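Local coordinates for titin (Homo sapiens, PDB 5JDE), which serves as a giant elastic protein of the muscle sarcomere, built largely of immunoglobulin-like and fibronectin-type domains and carrying a serine/threonine protein kinase domain, at residues Thr90-Lys95 with Glu113-Asn118; Ser133-Ile138 with Leu147-Thr152. All coordinates share one frame; numbering follows the deposited sequence.

Contact 1 (Thr90-Lys95 with Glu113-Asn118); sequences TLHITK and EVSHFN
The hydroxyl of Ser115 is gripped twice: the backbone N of His92 donates to its OG at 2.9 Å, nearly straight (168° at the hydrogen), and ND1 of His116 shares a hydrogen bond with the same OG at 2.7 Å. The two partners approach OG from well-separated directions. A chi1 of 53°, with the hydroxyl between its own backbone N and carbonyl carbon, turns OG to both of them. Ser115 CB, placed by the backbone, lies over one face of the His92 ring in a CH-pi contact, 3.6 Å from the ring centroid. The ring is held in this pose by its own chain: His92 ND1 donates to Thr90 O at 2.9 Å, with the oxygen in the ring plane. Thr90 O also lies at the edge of the His116 ring, near CE1, while Leu91 CD2 comes obliquely to His116 ND1 at 3.7 Å. The other nitrogen of His116, NE2, bonds to Glu89, so both ring nitrogens are engaged.

Further along, Ile93 and Val114 form an antiparallel non-hydrogen-bonded pair, followed by a bond from Thr94 N to Glu113 O (2.9 Å). One water bridges Thr94 OG1 and Val114 O. At the outer end, Lys95 bends at chi3 and chi4 alongside Glu113, and its NZ makes a salt bridge to OE1 at 3.4 Å.

The short, weakly bonded strand 93-95 is the outermost strand of an I-set immunoglobulin sheet, beside the end of strand 108-114. Ile93 and Val114 pack inward on Cys164 of strand 158-164 in the facing sheet, Ile93 N bonds to Asp167, while Thr90 touches Glu17 and Pro67 of the preceding immunoglobulin domain.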
loop_
_atom_site.group_PDB
_atom_site.type_symbol
_atom_site.label_atom_id
_atom_site.label_comp_id
_atom_site.label_asym_id
_atom_site.label_seq_id
_atom_site.Cartn_x
_atom_site.Cartn_y
_atom_site.Cartn_z
ATOM N N THR A 90 -19.444 -6.806 2.786
ATOM C CA THR A 90 -18.289 -6.949 3.660
ATOM C C THR A 90 -17.026 -6.498 2.931
ATOM O O THR A 90 -16.927 -6.644 1.722
ATOM C CB THR A 90 -18.111 -8.401 4.149
ATOM O OG1 THR A 90 -17.987 -9.276 3.021
ATOM C CG2 THR A 90 -19.286 -8.832 5.004
ATOM N N LEU A 91 -16.077 -5.952 3.684
ATOM C CA LEU A 91 -14.791 -5.535 3.133
ATOM C C LEU A 91 -14.018 -6.750 2.686
ATOM O O LEU A 91 -13.885 -7.717 3.440
ATOM C CB LEU A 91 -13.980 -4.757 4.169
ATOM C CG LEU A 91 -14.652 -3.516 4.748
ATOM C CD1 LEU A 91 -13.715 -2.788 5.695
ATOM C CD2 LEU A 91 -15.107 -2.607 3.635
ATOM N N HIS A 92 -13.518 -6.727 1.458
ATOM C CA HIS A 92 -12.639 -7.798 1.034
ATOM C C HIS A 92 -11.673 -7.330 -0.050
ATOM O O HIS A 92 -11.826 -6.252 -0.617
ATOM C CB HIS A 92 -13.442 -9.012 0.551
ATOM C CG HIS A 92 -14.358 -8.728 -0.595
ATOM N ND1 HIS A 92 -15.588 -8.117 -0.434
ATOM C CD2 HIS A 92 -14.249 -9.005 -1.913
ATOM C CE1 HIS A 92 -16.182 -8.011 -1.608
ATOM N NE2 HIS A 92 -15.391 -8.537 -2.526
ATOM N N ILE A 93 -10.671 -8.157 -0.307
ATOM C CA ILE A 93 -9.661 -7.861 -1.304
ATOM C C ILE A 93 -10.098 -8.424 -2.654
ATOM O O ILE A 93 -10.476 -9.594 -2.770
ATOM C CB ILE A 93 -8.320 -8.436 -0.853
ATOM C CG1 ILE A 93 -7.919 -7.744 0.450
ATOM C CG2 ILE A 93 -7.257 -8.270 -1.951
ATOM C CD1 ILE A 93 -6.876 -8.453 1.243
ATOM N N THR A 94 -10.073 -7.577 -3.674
ATOM C CA THR A 94 -10.582 -7.968 -4.981
ATOM C C THR A 94 -9.493 -8.283 -5.986
ATOM O O THR A 94 -9.778 -8.778 -7.069
ATOM C CB THR A 94 -11.473 -6.873 -5.572
ATOM O OG1 THR A 94 -10.711 -5.666 -5.693
ATOM C CG2 THR A 94 -12.690 -6.631 -4.661
ATOM N N LYS A 95 -8.244 -7.990 -5.640
ATOM C CA LYS A 95 -7.139 -8.383 -6.493
ATOM C C LYS A 95 -5.877 -8.598 -5.670
ATOM O O LYS A 95 -5.552 -7.812 -4.773
ATOM C CB LYS A 95 -6.887 -7.357 -7.594
ATOM C CG LYS A 95 -6.733 -8.023 -8.959
ATOM C CD LYS A 95 -6.153 -7.101 -10.017
ATOM C CE LYS A 95 -6.985 -5.842 -10.175
ATOM N NZ LYS A 95 -8.232 -6.089 -10.965
ATOM N N GLU A 113 -6.112 -4.174 -4.573
ATOM C CA GLU A 113 -7.403 -3.522 -4.727
ATOM C C GLU A 113 -8.380 -4.071 -3.682
ATOM O O GLU A 113 -8.381 -5.279 -3.410
ATOM C CB GLU A 113 -7.926 -3.719 -6.144
ATOM C CG GLU A 113 -7.159 -2.899 -7.177
ATOM C CD GLU A 113 -7.833 -2.874 -8.537
ATOM O OE1 GLU A 113 -8.842 -3.587 -8.721
ATOM O OE2 GLU A 113 -7.357 -2.129 -9.421
ATOM N N VAL A 114 -9.177 -3.182 -3.092
ATOM C CA VAL A 114 -10.189 -3.591 -2.114
ATOM C C VAL A 114 -11.602 -3.320 -2.637
ATOM O O VAL A 114 -11.793 -2.707 -3.671
ATOM C CB VAL A 114 -9.986 -2.884 -0.754
ATOM C CG1 VAL A 114 -8.633 -3.291 -0.164
ATOM C CG2 VAL A 114 -10.031 -1.374 -0.923
ATOM N N SER A 115 -12.590 -3.779 -1.891
ATOM C CA SER A 115 -13.954 -3.822 -2.374
ATOM C C SER A 115 -14.664 -2.474 -2.249
ATOM O O SER A 115 -15.644 -2.216 -2.936
ATOM C CB SER A 115 -14.700 -4.884 -1.584
ATOM O OG SER A 115 -14.528 -4.600 -0.206
ATOM N N HIS A 116 -14.174 -1.625 -1.351
ATOM C CA HIS A 116 -14.857 -0.388 -1.015
ATOM C C HIS A 116 -13.924 0.776 -0.880
ATOM O O HIS A 116 -12.734 0.595 -0.613
ATOM C CB HIS A 116 -15.626 -0.544 0.301
ATOM C CG HIS A 116 -16.763 -1.495 0.214
ATOM N ND1 HIS A 116 -16.596 -2.863 0.279
ATOM C CD2 HIS A 116 -18.096 -1.284 0.064
ATOM C CE1 HIS A 116 -17.775 -3.451 0.175
ATOM N NE2 HIS A 116 -18.700 -2.514 0.039
ATOM N N PHE A 117 -14.477 1.974 -1.057
ATOM C CA PHE A 117 -13.749 3.205 -0.796
ATOM C C PHE A 117 -13.639 3.452 0.704
ATOM O O PHE A 117 -14.442 2.931 1.478
ATOM C CB PHE A 117 -14.426 4.395 -1.465
ATOM C CG PHE A 117 -14.402 4.342 -2.962
ATOM C CD1 PHE A 117 -13.305 4.809 -3.664
ATOM C CD2 PHE A 117 -15.479 3.820 -3.667
ATOM C CE1 PHE A 117 -13.280 4.767 -5.038
ATOM C CE2 PHE A 117 -15.461 3.779 -5.049
ATOM C CZ PHE A 117 -14.356 4.250 -5.735
ATOM N N ASN A 118 -12.639 4.245 1.090
ATOM C CA ASN A 118 -12.412 4.647 2.482
ATOM C C ASN A 118 -12.060 3.508 3.446
ATOM O O ASN A 118 -12.358 3.582 4.628
ATOM C CB ASN A 118 -13.627 5.407 3.007
ATOM C CG ASN A 118 -13.892 6.670 2.222
ATOM O OD1 ASN A 118 -12.958 7.394 1.868
ATOM N ND2 ASN A 118 -15.161 6.938 1.928
HETATM O O HOH W 1 -11.967 -3.348 -6.410
#

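Contact 2 (Ser133-Ile138 with Leu147-Thr152); sequences SEKFKI and LIIMNT
The Phe136 ring runs alongside Ile149 on the inward face of the antiparallel pair 136-138 and 147-149. Ile149 CG1 sits 3.6 Å from both CD1 and CE1 of the Phe136 ring. Next to them Ile138 and Leu147 meet by their methyl ends, CD1 to CD1 at 3.5 Å. Leu147 CG is anti to its backbone N (chi1 168°), which brings its CD1 across the strand gap; the same methyl stands 4.1 Å from Phe136 CD1. This is the tight side: Tyr160 of strand 158-164 packs against Phe136, Leu147 and Ile149, and Trp123 of strand 123-125 against Ile138 and Leu147.

The two strands are the hairpin 136-141/144-149, strands D and E of an I-set immunoglobulin sandwich, paired here at the end of the hairpin away from its turn. Lys137 and Ile148 form the hydrogen-bonded pair, with two backbone bonds, and beyond them Met150 N bonds to Lys135 O at 2.9 Å and 168°. Past that bond the strand pairing gives way to loop, and the Lys135 side chain, bent at chi2, runs along the 147-152 backbone, its CD passing 3.4 Å from Met150 O, until NZ donates to Asn151 O at 3.1 Å from above the carbonyl plane. NZ also makes a salt bridge with Asp156, so the ammonium joins the start of strand D to the loop before strand 158-164. Lys135 CG meanwhile covers the rim of one face of the Phe136 ring.

On the other face the two segments meet more loosely at the side-chain ends. Lys137 CB and Ile148 CB lie 3.6 Å apart, but their outer ends diverge from the neighbouring strand; Ile148 also packs on Thr107 and Ser109, and solvent-exposed Met150 brings only its CE methyl near Lys137 CD, at 4.0 Å.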
loop_
_atom_site.group_PDB
_atom_site.type_symbol
_atom_site.label_atom_id
_atom_site.label_comp_id
_atom_site.label_asym_id
_atom_site.label_seq_id
_atom_site.Cartn_x
_atom_site.Cartn_y
_atom_site.Cartn_z
ATOM N N SER A 133 7.244 6.010 6.922
ATOM C CA SER A 133 8.484 6.747 7.160
ATOM C C SER A 133 9.045 7.285 5.839
ATOM O O SER A 133 8.339 7.319 4.840
ATOM C CB SER A 133 9.519 5.854 7.853
ATOM O OG SER A 133 9.701 4.633 7.151
ATOM N N GLU A 134 10.310 7.702 5.826
ATOM C CA GLU A 134 10.932 8.100 4.556
ATOM C C GLU A 134 11.195 6.852 3.707
ATOM O O GLU A 134 11.300 6.931 2.477
ATOM C CB GLU A 134 12.220 8.901 4.789
ATOM C CG GLU A 134 13.142 9.003 3.572
ATOM C CD GLU A 134 14.217 10.076 3.708
ATOM O OE1 GLU A 134 14.908 10.118 4.749
ATOM O OE2 GLU A 134 14.370 10.881 2.763
ATOM N N LYS A 135 11.250 5.699 4.370
ATOM C CA LYS A 135 11.424 4.408 3.710
ATOM C C LYS A 135 10.144 3.818 3.127
ATOM O O LYS A 135 10.122 3.352 1.983
ATOM C CB LYS A 135 12.001 3.406 4.699
ATOM C CG LYS A 135 12.313 2.049 4.101
ATOM C CD LYS A 135 13.723 2.060 3.535
ATOM C CE LYS A 135 14.303 0.668 3.495
ATOM N NZ LYS A 135 15.709 0.656 3.030
ATOM N N PHE A 136 9.097 3.797 3.946
ATOM C CA PHE A 136 7.824 3.181 3.590
ATOM C C PHE A 136 6.784 4.239 3.310
ATOM O O PHE A 136 6.414 4.998 4.202
ATOM C CB PHE A 136 7.322 2.267 4.713
ATOM C CG PHE A 136 8.193 1.075 4.960
ATOM C CD1 PHE A 136 8.151 -0.020 4.110
ATOM C CD2 PHE A 136 9.057 1.045 6.040
ATOM C CE1 PHE A 136 8.957 -1.121 4.335
ATOM C CE2 PHE A 136 9.871 -0.050 6.266
ATOM C CZ PHE A 136 9.818 -1.137 5.413
ATOM N N LYS A 137 6.333 4.298 2.063
ATOM C CA LYS A 137 5.277 5.216 1.665
ATOM C C LYS A 137 3.973 4.452 1.414
ATOM O O LYS A 137 3.930 3.500 0.633
ATOM C CB LYS A 137 5.690 6.002 0.420
ATOM C CG LYS A 137 4.667 7.023 -0.051
ATOM C CD LYS A 137 5.157 7.769 -1.292
ATOM C CE LYS A 137 4.063 8.654 -1.874
ATOM N NZ LYS A 137 3.631 9.697 -0.902
ATOM N N ILE A 138 2.915 4.890 2.089
ATOM C CA ILE A 138 1.570 4.328 1.939
ATOM C C ILE A 138 0.735 5.236 1.050
ATOM O O ILE A 138 0.636 6.432 1.317
ATOM C CB ILE A 138 0.866 4.191 3.300
ATOM C CG1 ILE A 138 1.757 3.467 4.313
ATOM C CG2 ILE A 138 -0.455 3.479 3.162
ATOM C CD1 ILE A 138 1.998 2.031 3.993
ATOM N N LEU A 147 1.815 0.169 -1.306
ATOM C CA LEU A 147 2.932 0.322 -0.397
ATOM C C LEU A 147 4.181 0.600 -1.206
ATOM O O LEU A 147 4.511 -0.161 -2.107
ATOM C CB LEU A 147 3.129 -0.930 0.447
ATOM C CG LEU A 147 4.457 -0.946 1.221
ATOM C CD1 LEU A 147 4.467 0.099 2.336
ATOM C CD2 LEU A 147 4.729 -2.309 1.786
ATOM N N ILE A 148 4.868 1.689 -0.891
ATOM C CA ILE A 148 6.120 2.026 -1.578
ATOM C C ILE A 148 7.288 1.868 -0.629
ATOM O O ILE A 148 7.304 2.444 0.461
ATOM C CB ILE A 148 6.122 3.477 -2.121
ATOM C CG1 ILE A 148 4.823 3.795 -2.866
ATOM C CG2 ILE A 148 7.353 3.722 -3.004
ATOM C CD1 ILE A 148 4.703 3.108 -4.183
ATOM N N ILE A 149 8.279 1.100 -1.052
ATOM C CA ILE A 149 9.498 0.944 -0.284
ATOM C C ILE A 149 10.652 1.545 -1.085
ATOM O O ILE A 149 11.010 1.026 -2.138
ATOM C CB ILE A 149 9.782 -0.537 0.008
ATOM C CG1 ILE A 149 8.608 -1.171 0.767
ATOM C CG2 ILE A 149 11.081 -0.696 0.760
ATOM C CD1 ILE A 149 8.579 -2.692 0.698
ATOM N N MET A 150 11.215 2.643 -0.601
ATOM C CA MET A 150 12.245 3.358 -1.342
ATOM C C MET A 150 13.636 2.904 -0.907
ATOM O O MET A 150 13.789 2.306 0.161
ATOM C CB MET A 150 12.071 4.866 -1.153
ATOM C CG MET A 150 10.687 5.379 -1.627
ATOM S SD MET A 150 10.636 7.165 -1.805
ATOM C CE MET A 150 8.968 7.412 -2.408
ATOM N N ASN A 151 14.631 3.145 -1.764
ATOM C CA ASN A 151 16.031 2.845 -1.464
ATOM C C ASN A 151 16.222 1.439 -0.881
ATOM O O ASN A 151 16.796 1.263 0.202
ATOM C CB ASN A 151 16.598 3.905 -0.510
ATOM C CG ASN A 151 18.114 3.798 -0.344
ATOM O OD1 ASN A 151 18.829 3.442 -1.281
ATOM N ND2 ASN A 151 18.606 4.108 0.854
ATOM N N THR A 152 15.737 0.432 -1.599
ATOM C CA THR A 152 15.696 -0.915 -1.043
ATOM C C THR A 152 17.061 -1.444 -0.661
ATOM O O THR A 152 18.066 -1.124 -1.290
ATOM C CB THR A 152 15.087 -1.912 -2.009
ATOM O OG1 THR A 152 15.718 -1.750 -3.285
ATOM C CG2 THR A 152 13.558 -1.711 -2.119
#

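How the contacts relate
Contacts 1 and 2 hold the two edges of one four-stranded antiparallel sheet in the same I-set domain. Contact 1 pairs edge strand 93-95 with strand 108-114, contact 2 pairs edge strand 136-141 with strand 144-149, and the two inner strands are neighbours. Their centres are about 23 Å apart and their nearest atoms about 10 Å, without touching. Contact 1 uses the end of strand 108-114, whereas Ile149 of contact 2 bonds to Ala108 at its start, so the contacts sit diagonally across the sheet. In the sequence both segments of contact 1 precede those of contact 2. Contact 1 adjoins the preceding domain.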